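Local coordinates for protein cryptochrome DASH (Arabidopsis thaliana, PDB 2J4D) that repairs cyclobutane pyrimidine dimers in single-stranded DNA, binds DNA without sequence specificity, carries FAD and a folate light antenna, and may act as a photoreceptor, at residues 365-370 with 413-418; 376-381 with 461-466; 421-424 with 428-431. All coordinates share one frame; numbering follows the deposited sequence.

Interaction 1: residues 365-370 with 413-418. With MHF (5,10-methenyl-6,7,8-trihydrofolic acid), chain D.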
# COMPACT_ATOMS: atom_id res chain seq x y z
N SER A 365 -4.88 6.28 24.67
CA SER A 365 -3.95 5.37 25.35
C SER A 365 -3.45 4.30 24.38
O SER A 365 -2.30 3.86 24.46
CB SER A 365 -4.61 4.72 26.57
OG SER A 365 -5.66 3.84 26.21
N TRP A 366 -4.33 3.88 23.47
CA TRP A 366 -4.02 2.89 22.45
C TRP A 366 -3.07 3.55 21.45
O TRP A 366 -2.00 3.05 21.14
CB TRP A 366 -5.31 2.47 21.73
CG TRP A 366 -5.18 1.44 20.64
CD1 TRP A 366 -5.04 0.08 20.80
CD2 TRP A 366 -5.26 1.67 19.23
NE1 TRP A 366 -5.05 -0.54 19.57
CE2 TRP A 366 -5.18 0.41 18.59
CE3 TRP A 366 -5.40 2.82 18.44
CZ2 TRP A 366 -5.24 0.27 17.19
CZ3 TRP A 366 -5.46 2.68 17.04
CH2 TRP A 366 -5.38 1.41 16.44
N ARG A 367 -3.50 4.71 20.95
CA ARG A 367 -2.74 5.48 19.98
C ARG A 367 -1.32 5.80 20.47
O ARG A 367 -0.34 5.63 19.73
CB ARG A 367 -3.48 6.79 19.69
CG ARG A 367 -2.84 7.67 18.64
CD ARG A 367 -3.44 9.06 18.67
NE ARG A 367 -2.99 9.80 19.84
CZ ARG A 367 -3.53 10.95 20.26
NH1 ARG A 367 -4.55 11.49 19.59
NH2 ARG A 367 -3.06 11.54 21.34
N ASP A 368 -1.22 6.25 21.72
CA ASP A 368 0.07 6.63 22.27
C ASP A 368 0.86 5.54 22.97
O ASP A 368 1.81 5.83 23.70
CB ASP A 368 -0.11 7.83 23.21
CG ASP A 368 -0.74 9.01 22.52
OD1 ASP A 368 -0.60 9.12 21.27
OD2 ASP A 368 -1.37 9.84 23.20
N ALA A 369 0.47 4.29 22.74
CA ALA A 369 1.18 3.17 23.34
C ALA A 369 1.31 3.27 24.86
O ALA A 369 2.41 3.12 25.40
CB ALA A 369 2.56 3.04 22.71
N LYS A 370 0.19 3.52 25.54
CA LYS A 370 0.17 3.61 27.00
C LYS A 370 -1.00 2.80 27.54
O LYS A 370 -1.70 3.24 28.47
CB LYS A 370 0.03 5.07 27.44
CG LYS A 370 1.22 5.94 27.09
CD LYS A 370 0.87 7.40 27.23
CE LYS A 370 1.96 8.30 26.66
NZ LYS A 370 1.47 9.70 26.46
N ALA A 413 -9.18 2.14 12.53
CA ALA A 413 -8.96 2.12 11.08
C ALA A 413 -8.46 3.46 10.56
O ALA A 413 -7.58 3.50 9.69
CB ALA A 413 -10.26 1.72 10.35
N GLU A 414 -8.99 4.57 11.09
CA GLU A 414 -8.56 5.89 10.65
C GLU A 414 -7.16 6.22 11.14
O GLU A 414 -6.41 6.95 10.47
CB GLU A 414 -9.56 6.98 11.09
CG GLU A 414 -10.81 7.01 10.18
CD GLU A 414 -11.71 8.22 10.38
OE1 GLU A 414 -11.32 9.18 11.09
OE2 GLU A 414 -12.82 8.22 9.80
N TRP A 415 -6.79 5.70 12.31
CA TRP A 415 -5.45 5.95 12.83
C TRP A 415 -4.45 5.19 11.96
O TRP A 415 -3.36 5.68 11.68
CB TRP A 415 -5.32 5.51 14.29
CG TRP A 415 -3.96 5.84 14.85
CD1 TRP A 415 -3.03 4.97 15.33
CD2 TRP A 415 -3.36 7.14 14.92
NE1 TRP A 415 -1.89 5.64 15.70
CE2 TRP A 415 -2.06 6.98 15.46
CE3 TRP A 415 -3.79 8.43 14.58
CZ2 TRP A 415 -1.19 8.05 15.67
CZ3 TRP A 415 -2.92 9.50 14.78
CH2 TRP A 415 -1.63 9.30 15.33
N PHE A 416 -4.83 3.99 11.52
CA PHE A 416 -3.96 3.21 10.64
C PHE A 416 -3.88 3.99 9.32
O PHE A 416 -2.81 4.08 8.70
CB PHE A 416 -4.55 1.81 10.39
CG PHE A 416 -4.05 0.74 11.33
CD1 PHE A 416 -3.77 1.03 12.67
CD2 PHE A 416 -3.89 -0.57 10.88
CE1 PHE A 416 -3.36 0.02 13.55
CE2 PHE A 416 -3.48 -1.59 11.74
CZ PHE A 416 -3.21 -1.29 13.09
N GLU A 417 -4.99 4.59 8.91
CA GLU A 417 -5.00 5.37 7.67
C GLU A 417 -4.01 6.53 7.75
O GLU A 417 -3.32 6.86 6.78
CB GLU A 417 -6.41 5.90 7.37
CG GLU A 417 -6.42 6.88 6.18
CD GLU A 417 -7.80 7.16 5.62
OE1 GLU A 417 -8.81 6.74 6.23
OE2 GLU A 417 -7.87 7.81 4.55
N THR A 418 -3.93 7.16 8.92
CA THR A 418 -3.00 8.26 9.09
C THR A 418 -1.55 7.79 9.04
O THR A 418 -0.71 8.37 8.35
CB THR A 418 -3.20 8.97 10.45
OG1 THR A 418 -4.49 9.59 10.49
CG2 THR A 418 -2.13 10.02 10.65
N1 MHF D . -9.59 6.37 1.82
C2 MHF D . -9.56 6.27 0.45
NA2 MHF D . -8.36 6.11 -0.18
N3 MHF D . -10.69 6.33 -0.28
C4 MHF D . -11.91 6.52 0.31
O4 MHF D . -12.93 6.58 -0.37
C4A MHF D . -11.97 6.64 1.73
N5 MHF D . -13.17 6.88 2.45
C6 MHF D . -13.17 7.36 3.88
C7 MHF D . -12.14 6.48 4.62
N8 MHF D . -10.84 6.66 3.89
C8A MHF D . -10.79 6.56 2.49
C9 MHF D . -14.63 7.24 4.38
N10 MHF D . -15.31 6.57 3.24
C11 MHF D . -14.58 6.96 2.03
C12 MHF D . -19.52 7.36 2.85
C13 MHF D . -18.96 6.91 4.09
C14 MHF D . -17.59 6.69 4.21
C15 MHF D . -16.72 6.90 3.10
C16 MHF D . -17.29 7.37 1.85
C17 MHF D . -18.68 7.60 1.73
C MHF D . -21.00 7.53 2.76
O MHF D . -21.69 7.29 3.74
N MHF D . -21.58 7.93 1.60
CA MHF D . -23.04 8.06 1.53
CB MHF D . -23.43 9.11 0.50
CG MHF D . -22.89 10.49 0.78
CD MHF D . -23.33 11.02 2.13
OE1 MHF D . -24.54 11.32 2.27
OE2 MHF D . -22.48 11.11 3.04
CT MHF D . -23.67 6.72 1.16
O1 MHF D . -22.94 5.82 0.70
O2 MHF D . -24.90 6.58 1.32
O HOH W 1 0.44 4.62 17.19
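Arg367 and Trp415 bring the C-terminal end of helix 360-367 against helix 409-419, their CA atoms 7.7 Å apart and the nearest across the two segments. Both helices belong to the photolyase FAD-binding domain, and the first ends in a Schellman motif: Ala369, with positive phi, is the C-prime residue, Lys370 N bonds back to Ser365 O and Ala369 N to Trp366 O. The Arg367 chain runs at about a right angle over one face of the Trp415 indole. Its CG sits 3.6 Å from the centroid of the Trp415 six-membered ring, a CH-pi contact 23° off the ring normal. A bend at chi3 (73°) turns the guanidinium toward Asp368, gripped side-on: NE reaches Asp368 OD1 at 2.9 Å and NH2 reaches Asp368 OD2. Any cation-pi attraction is weak at most. Trp366 CZ3 lies 3.8 Å from Trp415 CD1, the planes inclined at 66°, and its CH2 meets CE1 of Phe416, whose ring also touches FAD. The next residue, Glu417, accepts from MHF N8 through OE1 at 3.1 Å. A water in the indole plane joins the segments: it accepts from Trp415 NE1 at 2.9 Å and lies 2.8 Å from Arg367 O.

Interaction 2: residues 376-381 with 461-466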
# COMPACT_ATOMS: atom_id res chain seq x y z
N ILE A 376 0.74 -4.81 23.01
CA ILE A 376 -0.03 -3.77 22.34
C ILE A 376 0.81 -2.51 22.13
O ILE A 376 0.97 -2.04 21.00
CB ILE A 376 -1.28 -3.35 23.14
CG1 ILE A 376 -2.17 -4.57 23.42
CG2 ILE A 376 -2.06 -2.27 22.38
CD1 ILE A 376 -2.60 -5.35 22.18
N ASP A 377 1.37 -1.99 23.22
CA ASP A 377 2.16 -0.77 23.17
C ASP A 377 3.34 -0.79 22.23
O ASP A 377 3.59 0.19 21.52
CB ASP A 377 2.63 -0.38 24.59
CG ASP A 377 1.48 -0.10 25.54
OD1 ASP A 377 0.39 0.28 25.05
OD2 ASP A 377 1.65 -0.25 26.77
N ALA A 378 4.07 -1.90 22.21
CA ALA A 378 5.22 -2.02 21.33
C ALA A 378 4.77 -1.89 19.87
O ALA A 378 5.41 -1.21 19.07
CB ALA A 378 5.91 -3.38 21.55
N ASN A 379 3.67 -2.55 19.53
CA ASN A 379 3.16 -2.47 18.17
C ASN A 379 2.71 -1.06 17.81
O ASN A 379 3.02 -0.57 16.73
CB ASN A 379 2.01 -3.48 17.98
CG ASN A 379 2.51 -4.85 17.53
OD1 ASN A 379 2.92 -5.02 16.39
ND2 ASN A 379 2.48 -5.82 18.44
N MET A 380 1.99 -0.40 18.71
CA MET A 380 1.52 0.95 18.42
C MET A 380 2.69 1.93 18.33
O MET A 380 2.64 2.90 17.57
CB MET A 380 0.52 1.41 19.49
CG MET A 380 -0.73 0.53 19.58
SD MET A 380 -1.52 0.25 17.97
CE MET A 380 -2.05 1.95 17.57
N LYS A 381 3.75 1.67 19.09
CA LYS A 381 4.91 2.54 19.04
C LYS A 381 5.64 2.28 17.71
O LYS A 381 6.14 3.21 17.07
CB LYS A 381 5.84 2.28 20.22
CG LYS A 381 6.93 3.33 20.40
CD LYS A 381 7.75 3.11 21.68
CE LYS A 381 6.89 3.22 22.94
NZ LYS A 381 6.31 4.58 23.19
N GLY A 461 10.12 -12.20 24.63
CA GLY A 461 9.85 -10.80 24.87
C GLY A 461 10.84 -9.93 24.11
O GLY A 461 11.02 -8.75 24.41
N GLU A 462 11.49 -10.53 23.12
CA GLU A 462 12.47 -9.84 22.31
C GLU A 462 11.85 -8.63 21.60
O GLU A 462 12.45 -7.56 21.52
CB GLU A 462 13.04 -10.80 21.27
CG GLU A 462 14.48 -10.54 20.89
CD GLU A 462 15.43 -10.85 22.03
OE1 GLU A 462 15.39 -11.99 22.53
OE2 GLU A 462 16.20 -9.95 22.43
N TYR A 463 10.63 -8.81 21.07
CA TYR A 463 9.96 -7.73 20.36
C TYR A 463 9.55 -6.57 21.26
O TYR A 463 9.90 -5.42 20.98
CB TYR A 463 8.71 -8.26 19.63
CG TYR A 463 7.89 -7.17 18.97
CD1 TYR A 463 8.32 -6.54 17.80
CD2 TYR A 463 6.69 -6.73 19.54
CE1 TYR A 463 7.59 -5.49 17.22
CE2 TYR A 463 5.95 -5.69 18.97
CZ TYR A 463 6.41 -5.08 17.82
OH TYR A 463 5.69 -4.04 17.27
N VAL A 464 8.82 -6.84 22.33
CA VAL A 464 8.42 -5.75 23.21
C VAL A 464 9.62 -5.06 23.85
O VAL A 464 9.58 -3.85 24.09
CB VAL A 464 7.44 -6.24 24.30
CG1 VAL A 464 6.21 -6.83 23.65
CG2 VAL A 464 8.11 -7.25 25.22
N ALA A 465 10.69 -5.81 24.08
CA ALA A 465 11.91 -5.25 24.68
C ALA A 465 12.62 -4.29 23.74
O ALA A 465 13.21 -3.30 24.18
CB ALA A 465 12.86 -6.39 25.09
N PHE A 466 12.59 -4.59 22.45
CA PHE A 466 13.23 -3.73 21.47
C PHE A 466 12.54 -2.38 21.43
O PHE A 466 13.20 -1.33 21.40
CB PHE A 466 13.20 -4.38 20.08
CG PHE A 466 13.70 -3.48 18.98
CD1 PHE A 466 12.82 -2.67 18.27
CD2 PHE A 466 15.06 -3.40 18.70
CE1 PHE A 466 13.28 -1.79 17.30
CE2 PHE A 466 15.54 -2.53 17.72
CZ PHE A 466 14.65 -1.72 17.02
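Ala378 and Val464 have the nearest CA atoms of segments 376-381 and 461-466, 5.3 Å apart; the segments lie on helices 374-386 and 462-467. The short axes pass 8.8 Å from each other at a crossing angle of 56°, a close approach consistent with the small methyl of Ala378 pointing at the partner helix. The contact joins two helices of the FAD-binding domain, with the Asn379 side chain about 10 Å from the bound FAD.

The apolar part centres on that methyl. Ala378 CB lies 3.5 Å from Tyr463 CE2 and 3.8 Å from Val464 CA, so it rests against both a ring and the backbone of helix 462-467. Val464 adds one branch: CG1, placed beside its own backbone N, comes to 4.0 Å from Ala378 CB.

The polar part lies where Tyr463 reaches across. Its ring, with CG anti to the backbone N (chi1 175°), extends over to Asn379, whose side chain crosses it at about a right angle, with amide and ring planes 38° apart. Tyr463 OH comes within 3.1 Å of Asn379 OD1, yet the phenol bonds to Glu382 OE1, and Asn379 ND2 to the carbonyl of Leu375, one turn back in its own helix. At the start of the second helix, the carboxylate of Asp458 receives the backbone N-H groups of Tyr463 and Val464.

Across these two segments, then, cohesion comes from van der Waals contact, while the phenol and the amide N-H group have partners on helix 374-386, so Tyr463 is tied to that helix through Glu382.

Interaction 3: residues 421-424 with 428-431. With FAD (flavin-adenine dinucleotide), chain C.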
# COMPACT_ATOMS: atom_id res chain seq x y z
N LEU A 421 2.48 3.43 5.96
CA LEU A 421 3.12 3.74 4.69
C LEU A 421 2.35 2.98 3.61
O LEU A 421 2.17 3.48 2.50
CB LEU A 421 4.57 3.25 4.66
CG LEU A 421 5.54 3.84 5.69
CD1 LEU A 421 6.94 3.34 5.38
CD2 LEU A 421 5.50 5.35 5.64
N ASP A 422 1.90 1.77 3.94
CA ASP A 422 1.17 0.95 2.98
C ASP A 422 -0.33 1.13 2.99
O ASP A 422 -1.06 0.30 2.45
CB ASP A 422 1.50 -0.55 3.16
CG ASP A 422 1.15 -1.08 4.55
OD1 ASP A 422 0.16 -0.61 5.17
OD2 ASP A 422 1.87 -1.99 5.03
N TYR A 423 -0.80 2.21 3.59
CA TYR A 423 -2.23 2.42 3.66
C TYR A 423 -2.89 2.26 2.30
O TYR A 423 -2.47 2.89 1.33
CB TYR A 423 -2.59 3.81 4.18
CG TYR A 423 -4.06 4.10 4.00
CD1 TYR A 423 -5.03 3.36 4.68
CD2 TYR A 423 -4.50 5.08 3.10
CE1 TYR A 423 -6.39 3.58 4.48
CE2 TYR A 423 -5.86 5.30 2.88
CZ TYR A 423 -6.80 4.55 3.58
OH TYR A 423 -8.14 4.76 3.39
N ASP A 424 -3.92 1.43 2.28
CA ASP A 424 -4.71 1.13 1.09
C ASP A 424 -6.14 1.04 1.64
O ASP A 424 -6.40 0.26 2.56
CB ASP A 424 -4.25 -0.21 0.52
CG ASP A 424 -5.02 -0.62 -0.71
OD1 ASP A 424 -4.41 -0.69 -1.80
OD2 ASP A 424 -6.24 -0.87 -0.59
N ASN A 428 -6.91 -1.88 4.17
CA ASN A 428 -7.02 -1.41 5.55
C ASN A 428 -8.41 -1.62 6.13
O ASN A 428 -8.58 -2.30 7.14
CB ASN A 428 -6.67 0.08 5.65
CG ASN A 428 -6.55 0.54 7.10
OD1 ASN A 428 -5.77 -0.02 7.87
ND2 ASN A 428 -7.33 1.55 7.47
N TYR A 429 -9.41 -1.02 5.49
CA TYR A 429 -10.76 -1.17 5.98
C TYR A 429 -11.26 -2.60 5.81
O TYR A 429 -12.06 -3.08 6.61
CB TYR A 429 -11.66 -0.15 5.27
CG TYR A 429 -11.39 1.25 5.78
CD1 TYR A 429 -12.05 1.73 6.92
CD2 TYR A 429 -10.42 2.06 5.17
CE1 TYR A 429 -11.75 2.99 7.44
CE2 TYR A 429 -10.11 3.33 5.70
CZ TYR A 429 -10.78 3.78 6.83
OH TYR A 429 -10.49 5.02 7.37
N GLY A 430 -10.76 -3.28 4.79
CA GLY A 430 -11.15 -4.66 4.57
C GLY A 430 -10.71 -5.49 5.77
O GLY A 430 -11.52 -6.18 6.40
N ASN A 431 -9.43 -5.42 6.10
CA ASN A 431 -8.92 -6.18 7.23
C ASN A 431 -9.54 -5.72 8.55
O ASN A 431 -9.78 -6.55 9.44
CB ASN A 431 -7.39 -6.09 7.29
CG ASN A 431 -6.71 -7.07 6.35
OD1 ASN A 431 -6.64 -8.27 6.64
ND2 ASN A 431 -6.22 -6.58 5.22
PA FAD C . 3.76 -10.28 3.55
O1A FAD C . 5.14 -10.30 3.02
O2A FAD C . 3.35 -11.28 4.56
O5B FAD C . 2.70 -10.37 2.35
C5B FAD C . 3.09 -10.03 1.00
C4B FAD C . 2.04 -9.08 0.42
O4B FAD C . 0.77 -9.73 0.46
C3B FAD C . 1.85 -7.78 1.19
O3B FAD C . 2.85 -6.81 0.88
C2B FAD C . 0.46 -7.40 0.79
O2B FAD C . 0.36 -6.65 -0.40
C1B FAD C . -0.26 -8.76 0.72
N9A FAD C . -0.97 -9.16 1.95
C8A FAD C . -0.52 -9.99 2.96
N7A FAD C . -1.42 -10.15 3.92
C5A FAD C . -2.51 -9.40 3.52
C6A FAD C . -3.76 -9.16 4.12
N6A FAD C . -4.16 -9.69 5.27
N1A FAD C . -4.64 -8.33 3.45
C2A FAD C . -4.27 -7.76 2.25
N3A FAD C . -3.08 -7.95 1.63
C4A FAD C . -2.23 -8.76 2.31
N1 FAD C . -2.10 -4.17 4.04
C2 FAD C . -1.93 -3.13 3.15
O2 FAD C . -1.34 -3.29 2.10
N3 FAD C . -2.46 -1.87 3.48
C4 FAD C . -3.15 -1.60 4.66
O4 FAD C . -3.59 -0.46 4.90
C4X FAD C . -3.32 -2.67 5.57
N5 FAD C . -4.00 -2.49 6.79
C5X FAD C . -4.26 -3.58 7.63
C6 FAD C . -5.04 -3.42 8.78
C7 FAD C . -5.33 -4.49 9.65
C7M FAD C . -6.18 -4.25 10.87
C8 FAD C . -4.79 -5.79 9.33
C8M FAD C . -5.04 -7.01 10.21
C9 FAD C . -4.00 -5.97 8.18
C9A FAD C . -3.72 -4.87 7.31
N10 FAD C . -2.93 -5.02 6.13
C10 FAD C . -2.78 -3.95 5.23
C1' FAD C . -2.57 -6.39 5.63
C2' FAD C . -1.22 -6.97 6.08
O2' FAD C . -1.10 -6.87 7.49
C3' FAD C . -0.08 -6.20 5.42
O3' FAD C . -0.22 -6.22 3.98
C4' FAD C . 1.33 -6.75 5.71
O4' FAD C . 1.60 -6.68 7.11
C5' FAD C . 2.35 -5.93 4.94
O5' FAD C . 3.67 -6.44 5.18
P FAD C . 4.43 -7.47 4.26
O1P FAD C . 4.56 -6.80 2.96
O2P FAD C . 5.73 -7.82 4.91
O3P FAD C . 3.61 -8.82 4.24
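Tyr423 and Asn428 cross at about a right angle, ring and amide planes 76° apart, where the loop after helix 409-419 turns into helix 425-436 of the photolyase FAD-binding domain. Asn428 CB lies 3.7 Å from Tyr423 CE1. Tyr429 meets the same tyrosine differently: Tyr423 OH lies in the plane of the Tyr429 ring at its edge, 3.4 Å from Tyr429 CE2. Asn428 ND2 lies over a face of the Tyr429 ring and bonds to Ala413 O, while Tyr429 OH bonds to Glu417. Tyr423 and Tyr429 both belong to the folate pocket, where Tyr423 OH makes a weak hydrogen bond to MHF N1.

Asp424 is the helix N-cap. Its CG, anti to the backbone N (chi1 179°), carries OD2 to the N-H of Ser427, and its carbonyl O accepts from Asn428 N at 2.7 Å. Backbone groups here meet the flavin: Asp422 O accepts from FAD N3 at 2.8 Å, and Asp424 N donates to FAD O4 at 3.2 Å. A salt bridge to Arg394 holds the Asp422 carboxylate. Three residues beyond Asn428, Asn431 reads the adenine edge, OD1 accepting from FAD N6A at 3.2 Å and ND2 donating to FAD N1A at 2.9 Å, nearly straight at 171°.

Overall arrangement
All three contacts lie in the helical FAD-binding domain. Interactions 1 and 2 have centres 15 Å apart and touch through consecutive helices 360-367 and 374-386, where Met380 packs on Trp366 and Trp415; along the chain their segments alternate. Interaction 3 follows interaction 1 in sequence, with centres 14 Å apart, and side chains of helix 425-436 bond to helix 409-419. Interaction 2 brackets interaction 3 in sequence without touching it, their centres about 21 Å apart and nearest atoms about 11 Å. Interaction 1 therefore touches both of the others, and its Phe416 reaches the flavin, while helix 409-419 and its successor line both the folate and FAD pockets.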